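Uncharacterized HDOD domain protein (Geobacter sulfurreducens, PDB 3HC1) is of unknown function but binds two iron ions in an HD-type site and is probably a metal-dependent phosphohydrolase. Local coordinates at residues A[105-110]-A[118-123]; A[154-159]-A[165-170]. All blocks are in the same frame, centred on the assembly; numbering follows the deposited sequence. Where two conformers were deposited one is given.

Contact 1. Residues A[105-110]-A[118-123]. With FE (Fe (III) ion), chain C.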
loop_
_atom_site.group_PDB
_atom_site.type_symbol
_atom_site.label_atom_id
_atom_site.label_comp_id
_atom_site.label_asym_id
_atom_site.label_seq_id
_atom_site.Cartn_x
_atom_site.Cartn_y
_atom_site.Cartn_z
ATOM N N ASP A 105 -0.964 -1.171 13.377
ATOM C CA ASP A 105 -1.805 -0.503 14.387
ATOM C C ASP A 105 -2.760 0.531 13.797
ATOM O O ASP A 105 -3.866 0.681 14.270
ATOM C CB ASP A 105 -0.951 0.161 15.483
ATOM C CG ASP A 105 -0.226 -0.847 16.328
ATOM O OD1 ASP A 105 -0.774 -1.940 16.552
ATOM O OD2 ASP A 105 0.912 -0.557 16.748
ATOM N N LEU A 106 -2.335 1.228 12.764
ATOM C CA LEU A 106 -3.219 2.113 12.025
ATOM C C LEU A 106 -4.463 1.408 11.463
ATOM O O LEU A 106 -5.545 1.959 11.503
ATOM C CB LEU A 106 -2.477 2.798 10.893
ATOM C CG LEU A 106 -3.379 3.694 9.996
ATOM C CD1 LEU A 106 -3.802 4.988 10.768
ATOM C CD2 LEU A 106 -2.625 4.048 8.745
ATOM N N PHE A 107 -4.285 0.199 10.959
ATOM C CA PHE A 107 -5.362 -0.555 10.343
ATOM C C PHE A 107 -6.243 -1.284 11.399
ATOM O O PHE A 107 -7.371 -1.670 11.119
ATOM C CB PHE A 107 -4.774 -1.579 9.346
ATOM C CG PHE A 107 -4.247 -0.980 8.076
ATOM C CD1 PHE A 107 -3.017 -0.357 8.053
ATOM C CD2 PHE A 107 -4.994 -1.019 6.902
ATOM C CE1 PHE A 107 -2.510 0.163 6.907
ATOM C CE2 PHE A 107 -4.497 -0.529 5.750
ATOM C CZ PHE A 107 -3.245 0.084 5.735
ATOM N N LYS A 108 -5.708 -1.501 12.603
ATOM C CA LYS A 108 -6.418 -2.168 13.690
ATOM C C LYS A 108 -7.191 -1.223 14.568
ATOM O O LYS A 108 -8.150 -1.636 15.192
ATOM C CB LYS A 108 -5.452 -2.850 14.673
ATOM C CG LYS A 108 -5.015 -4.196 14.368
ATOM C CD LYS A 108 -4.557 -4.926 15.697
ATOM C CE LYS A 108 -3.285 -4.288 16.343
ATOM N NZ LYS A 108 -3.495 -3.517 17.635
ATOM N N THR A 109 -6.713 0.018 14.699
ATOM C CA THR A 109 -7.199 0.921 15.751
ATOM C C THR A 109 -8.441 1.705 15.280
ATOM O O THR A 109 -8.404 2.876 14.920
ATOM C CB THR A 109 -6.031 1.804 16.242
ATOM O OG1 THR A 109 -5.003 0.918 16.709
ATOM C CG2 THR A 109 -6.451 2.737 17.384
ATOM N N GLY A 110 -9.573 1.012 15.302
ATOM C CA GLY A 110 -10.841 1.585 14.890
ATOM C C GLY A 110 -11.837 0.501 14.526
ATOM O O GLY A 110 -11.504 -0.692 14.467
ATOM N N THR A 118 -10.363 -6.412 5.820
ATOM C CA THR A 118 -10.543 -6.143 4.385
ATOM C C THR A 118 -9.513 -5.115 3.857
ATOM O O THR A 118 -8.853 -5.316 2.832
ATOM C CB THR A 118 -12.017 -5.677 4.162
ATOM O OG1 THR A 118 -12.848 -6.756 4.570
ATOM C CG2 THR A 118 -12.359 -5.358 2.681
ATOM N N LEU A 119 -9.392 -4.025 4.595
ATOM C CA LEU A 119 -8.506 -2.948 4.188
ATOM C C LEU A 119 -7.047 -3.363 4.352
ATOM O O LEU A 119 -6.238 -3.067 3.495
ATOM C CB LEU A 119 -8.831 -1.651 4.947
ATOM C CG LEU A 119 -9.969 -0.843 4.276
ATOM C CD1 LEU A 119 -11.286 -1.623 4.127
ATOM C CD2 LEU A 119 -10.206 0.460 5.021
ATOM N N TRP A 120 -6.721 -4.037 5.446
ATOM C CA TRP A 120 -5.373 -4.502 5.659
ATOM C C TRP A 120 -4.895 -5.522 4.613
ATOM O O TRP A 120 -3.825 -5.363 4.012
ATOM C CB TRP A 120 -5.231 -5.066 7.086
ATOM C CG TRP A 120 -3.915 -5.752 7.336
ATOM C CD1 TRP A 120 -3.699 -7.085 7.530
ATOM C CD2 TRP A 120 -2.639 -5.110 7.478
ATOM N NE1 TRP A 120 -2.358 -7.314 7.769
ATOM C CE2 TRP A 120 -1.688 -6.115 7.721
ATOM C CE3 TRP A 120 -2.209 -3.787 7.366
ATOM C CZ2 TRP A 120 -0.320 -5.834 7.877
ATOM C CZ3 TRP A 120 -0.877 -3.501 7.516
ATOM C CH2 TRP A 120 0.067 -4.537 7.798
ATOM N N ALA A 121 -5.682 -6.563 4.403
ATOM C CA ALA A 121 -5.320 -7.621 3.469
ATOM C C ALA A 121 -5.077 -7.048 2.065
ATOM O O ALA A 121 -4.093 -7.371 1.393
ATOM C CB ALA A 121 -6.433 -8.774 3.443
ATOM N N HIS A 122 -5.977 -6.177 1.626
ATOM C CA HIS A 122 -5.838 -5.530 0.318
ATOM C C HIS A 122 -4.557 -4.655 0.233
ATOM O O HIS A 122 -3.834 -4.663 -0.777
ATOM C CB HIS A 122 -7.065 -4.641 0.050
ATOM C CG HIS A 122 -6.900 -3.733 -1.131
ATOM N ND1 HIS A 122 -6.773 -4.209 -2.416
ATOM C CD2 HIS A 122 -6.778 -2.386 -1.211
ATOM C CE1 HIS A 122 -6.650 -3.187 -3.248
ATOM N NE2 HIS A 122 -6.631 -2.067 -2.541
ATOM N N SER A 123 -4.300 -3.906 1.306
ATOM C CA SER A 123 -3.141 -3.012 1.372
ATOM C C SER A 123 -1.837 -3.790 1.397
ATOM O O SER A 123 -0.878 -3.450 0.639
ATOM C CB SER A 123 -3.244 -2.062 2.575
ATOM O OG SER A 123 -4.370 -1.176 2.427
HETATM FE FE FE C . -6.713 -0.031 -3.404
HETATM O O HOH W 1 -6.838 1.618 -4.509
#
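Phe107 has the edge of an indole over one face and a serine hydroxyl at its rim, a polar and an aromatic neighbour on a single buried ring. The setting is the all-helical HDOD domain, where the last turn of helix 82-108 packs on helix 116-136, the helix that carries the first histidine of the H...HD...D motif. Trp120 meets Phe107 in a T-shaped (edge-to-face) stack: the centroids of the phenyl ring and the six-membered indole ring lie 5.1 Å apart and the planes are inclined at 68°. The indole leads with CE3, which stands 3.5 Å from Phe107 CG, displaced toward the rim of the phenyl face. In Trp120, CG is anti to the backbone N (chi1 172°), which carries the indole back along helix 82-108 to touch Thr100, Ile103 and Val104. Near the phenyl plane, Ser123 OG lies 3.4 Å from Phe107 CE2. That hydroxyl donates a hydrogen bond to Leu119 O at 2.9 Å, which fixes its rotation and leaves the oxygen beside the ring's C-H edge. Ser123 N reaches the same carbonyl from the opposite face of its plane, so two donors hold Leu119 O. One residue earlier, His122 turns to the metal site, where ND1 bonds to Leu246 O and NE2 coordinates an iron ion at 2.2 Å.

Contact 2. Residues A[154-159]-A[165-170]; sequences VGEVFI and KEFSQV
Phe167 projects from a helical turn in which Gln169 N donates to Glu166 O at 2.9 Å, and its ring reaches across to Ile159 and Glu156. The backbones come nearest at Ile159 and Phe167, whose CA atoms are 6.2 Å apart. The CG2 methyl of Ile159 meets the ring obliquely near CD1, where the modelled 3.2 Å is shorter than normal and doubtful in detail; Phe167 CB and CG, each 3.6 Å from Ile159 CG2, define the contact more soundly. Phe167 holds CG anti to its own nitrogen (chi1 -162°), and this swing carries the far end of the ring on to Glu156. The two residues belong to consecutive helices of the HDOD domain, 154-162 and 164-177, the first of which starts directly after the His152-Asp153 pair that names the HD superfamily. Glu156 bends at chi2 (-75°), bringing OE1 to 3.5 Å from Phe167 CE1. Its carboxylate is turned steeply against the phenyl ring, the planes 76° apart, and meets it by van der Waals contact without a hydrogen bond. Glu185 OE2, on helix 181-189, lies close to Glu156 OE1, a pairing of like charges, and Glu156 also touches His193, a ligand of the second iron.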
loop_
_atom_site.group_PDB
_atom_site.type_symbol
_atom_site.label_atom_id
_atom_site.label_comp_id
_atom_site.label_asym_id
_atom_site.label_seq_id
_atom_site.Cartn_x
_atom_site.Cartn_y
_atom_site.Cartn_z
ATOM N N VAL A 154 -4.624 4.563 2.460
ATOM C CA VAL A 154 -4.707 5.093 3.833
ATOM C C VAL A 154 -5.918 6.051 3.989
ATOM O O VAL A 154 -6.497 6.156 5.050
ATOM C CB VAL A 154 -3.364 5.751 4.261
ATOM C CG1 VAL A 154 -3.118 7.069 3.482
ATOM C CG2 VAL A 154 -3.337 5.986 5.695
ATOM N N GLY A 155 -6.347 6.688 2.903
ATOM C CA GLY A 155 -7.569 7.487 2.922
ATOM C C GLY A 155 -8.866 6.744 3.202
ATOM O O GLY A 155 -9.768 7.336 3.801
ATOM N N GLU A 156 -8.973 5.502 2.733
ATOM C CA GLU A 156 -10.148 4.635 3.011
ATOM C C GLU A 156 -10.118 4.213 4.454
ATOM O O GLU A 156 -11.164 4.070 5.074
ATOM C CB GLU A 156 -10.189 3.352 2.162
ATOM C CG GLU A 156 -10.347 3.504 0.712
ATOM C CD GLU A 156 -11.761 3.888 0.290
ATOM O OE1 GLU A 156 -12.280 4.868 0.829
ATOM O OE2 GLU A 156 -12.328 3.204 -0.584
ATOM N N VAL A 157 -8.920 4.028 5.005
ATOM C CA VAL A 157 -8.777 3.741 6.399
ATOM C C VAL A 157 -9.312 4.904 7.194
ATOM O O VAL A 157 -10.084 4.732 8.122
ATOM C CB VAL A 157 -7.309 3.430 6.821
ATOM C CG1 VAL A 157 -7.214 3.323 8.347
ATOM C CG2 VAL A 157 -6.884 2.120 6.191
ATOM N N PHE A 158 -8.941 6.107 6.794
ATOM C CA PHE A 158 -9.448 7.286 7.464
ATOM C C PHE A 158 -10.949 7.417 7.398
ATOM O O PHE A 158 -11.580 7.675 8.409
ATOM C CB PHE A 158 -8.825 8.552 6.866
ATOM C CG PHE A 158 -9.394 9.796 7.439
ATOM C CD1 PHE A 158 -8.928 10.265 8.646
ATOM C CD2 PHE A 158 -10.442 10.459 6.812
ATOM C CE1 PHE A 158 -9.466 11.408 9.193
ATOM C CE2 PHE A 158 -10.969 11.591 7.371
ATOM C CZ PHE A 158 -10.486 12.051 8.558
ATOM N N ILE A 159 -11.529 7.311 6.197
ATOM C CA ILE A 159 -12.952 7.512 6.056
ATOM C C ILE A 159 -13.709 6.411 6.842
ATOM O O ILE A 159 -14.735 6.705 7.480
ATOM C CB ILE A 159 -13.387 7.508 4.591
ATOM C CG1 ILE A 159 -12.690 8.645 3.820
ATOM C CG2 ILE A 159 -14.898 7.603 4.420
ATOM C CD1 ILE A 159 -12.963 8.565 2.349
ATOM N N LYS A 165 -19.920 6.711 9.847
ATOM C CA LYS A 165 -21.353 7.001 9.713
ATOM C C LYS A 165 -21.638 7.377 8.263
ATOM O O LYS A 165 -22.557 6.828 7.658
ATOM C CB LYS A 165 -21.783 8.079 10.728
ATOM C CG LYS A 165 -23.267 8.277 10.914
ATOM C CD LYS A 165 -23.595 9.069 12.211
ATOM C CE LYS A 165 -22.633 10.236 12.514
ATOM N NZ LYS A 165 -23.219 11.147 13.544
ATOM N N GLU A 166 -20.773 8.225 7.701
ATOM C CA GLU A 166 -20.847 8.679 6.322
ATOM C C GLU A 166 -20.430 7.603 5.320
ATOM O O GLU A 166 -21.118 7.390 4.327
ATOM C CB GLU A 166 -19.936 9.909 6.114
ATOM C CG GLU A 166 -20.328 11.232 6.861
ATOM C CD GLU A 166 -20.064 11.236 8.387
ATOM O OE1 GLU A 166 -19.155 10.546 8.878
ATOM O OE2 GLU A 166 -20.778 11.956 9.118
ATOM N N PHE A 167 -19.284 6.944 5.551
ATOM C CA PHE A 167 -18.785 5.851 4.674
ATOM C C PHE A 167 -19.837 4.736 4.532
ATOM O O PHE A 167 -19.887 4.047 3.509
ATOM C CB PHE A 167 -17.534 5.245 5.302
ATOM C CG PHE A 167 -16.654 4.426 4.354
ATOM C CD1 PHE A 167 -16.217 4.947 3.137
ATOM C CD2 PHE A 167 -16.124 3.218 4.772
ATOM C CE1 PHE A 167 -15.337 4.234 2.301
ATOM C CE2 PHE A 167 -15.259 2.484 3.970
ATOM C CZ PHE A 167 -14.842 2.991 2.719
ATOM N N SER A 168 -20.624 4.526 5.596
ATOM C CA SER A 168 -21.763 3.574 5.538
ATOM C C SER A 168 -22.555 3.742 4.270
ATOM O O SER A 168 -22.960 2.762 3.681
ATOM C CB SER A 168 -22.742 3.753 6.708
ATOM O OG SER A 168 -22.094 3.397 7.904
ATOM N N GLN A 169 -22.781 4.998 3.891
ATOM C CA GLN A 169 -23.532 5.344 2.685
ATOM C C GLN A 169 -22.765 5.062 1.388
ATOM O O GLN A 169 -23.375 4.751 0.338
ATOM C CB GLN A 169 -23.936 6.838 2.723
ATOM N N VAL A 170 -21.448 5.248 1.423
ATOM C CA VAL A 170 -20.624 4.886 0.285
ATOM C C VAL A 170 -20.804 3.372 0.060
ATOM O O VAL A 170 -21.028 2.946 -1.064
ATOM C CB VAL A 170 -19.109 5.263 0.478
ATOM C CG1 VAL A 170 -18.270 4.611 -0.600
ATOM C CG2 VAL A 170 -18.920 6.811 0.527
#

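The two contacts follow one another along the chain, with centres 13 Å apart; contact 1 reaches the di-iron site through His122 and contact 2 through Glu156. Helix 154-162 joins them directly: Val157 CG2 packs 3.6 Å from Phe107 CE2, and Val154 CG2 lies 3.7 Å from Leu106 CD2. Contact 1 supplies His122 to one iron and sets the side chain of Ser123 about 4 Å from those of His152 and Asp153. In contact 2 the side chain of Glu156 comes about 5 Å from the other iron, next to His193, as a second-shell neighbour of the site. Asp153 and Glu249 bridge the two metals.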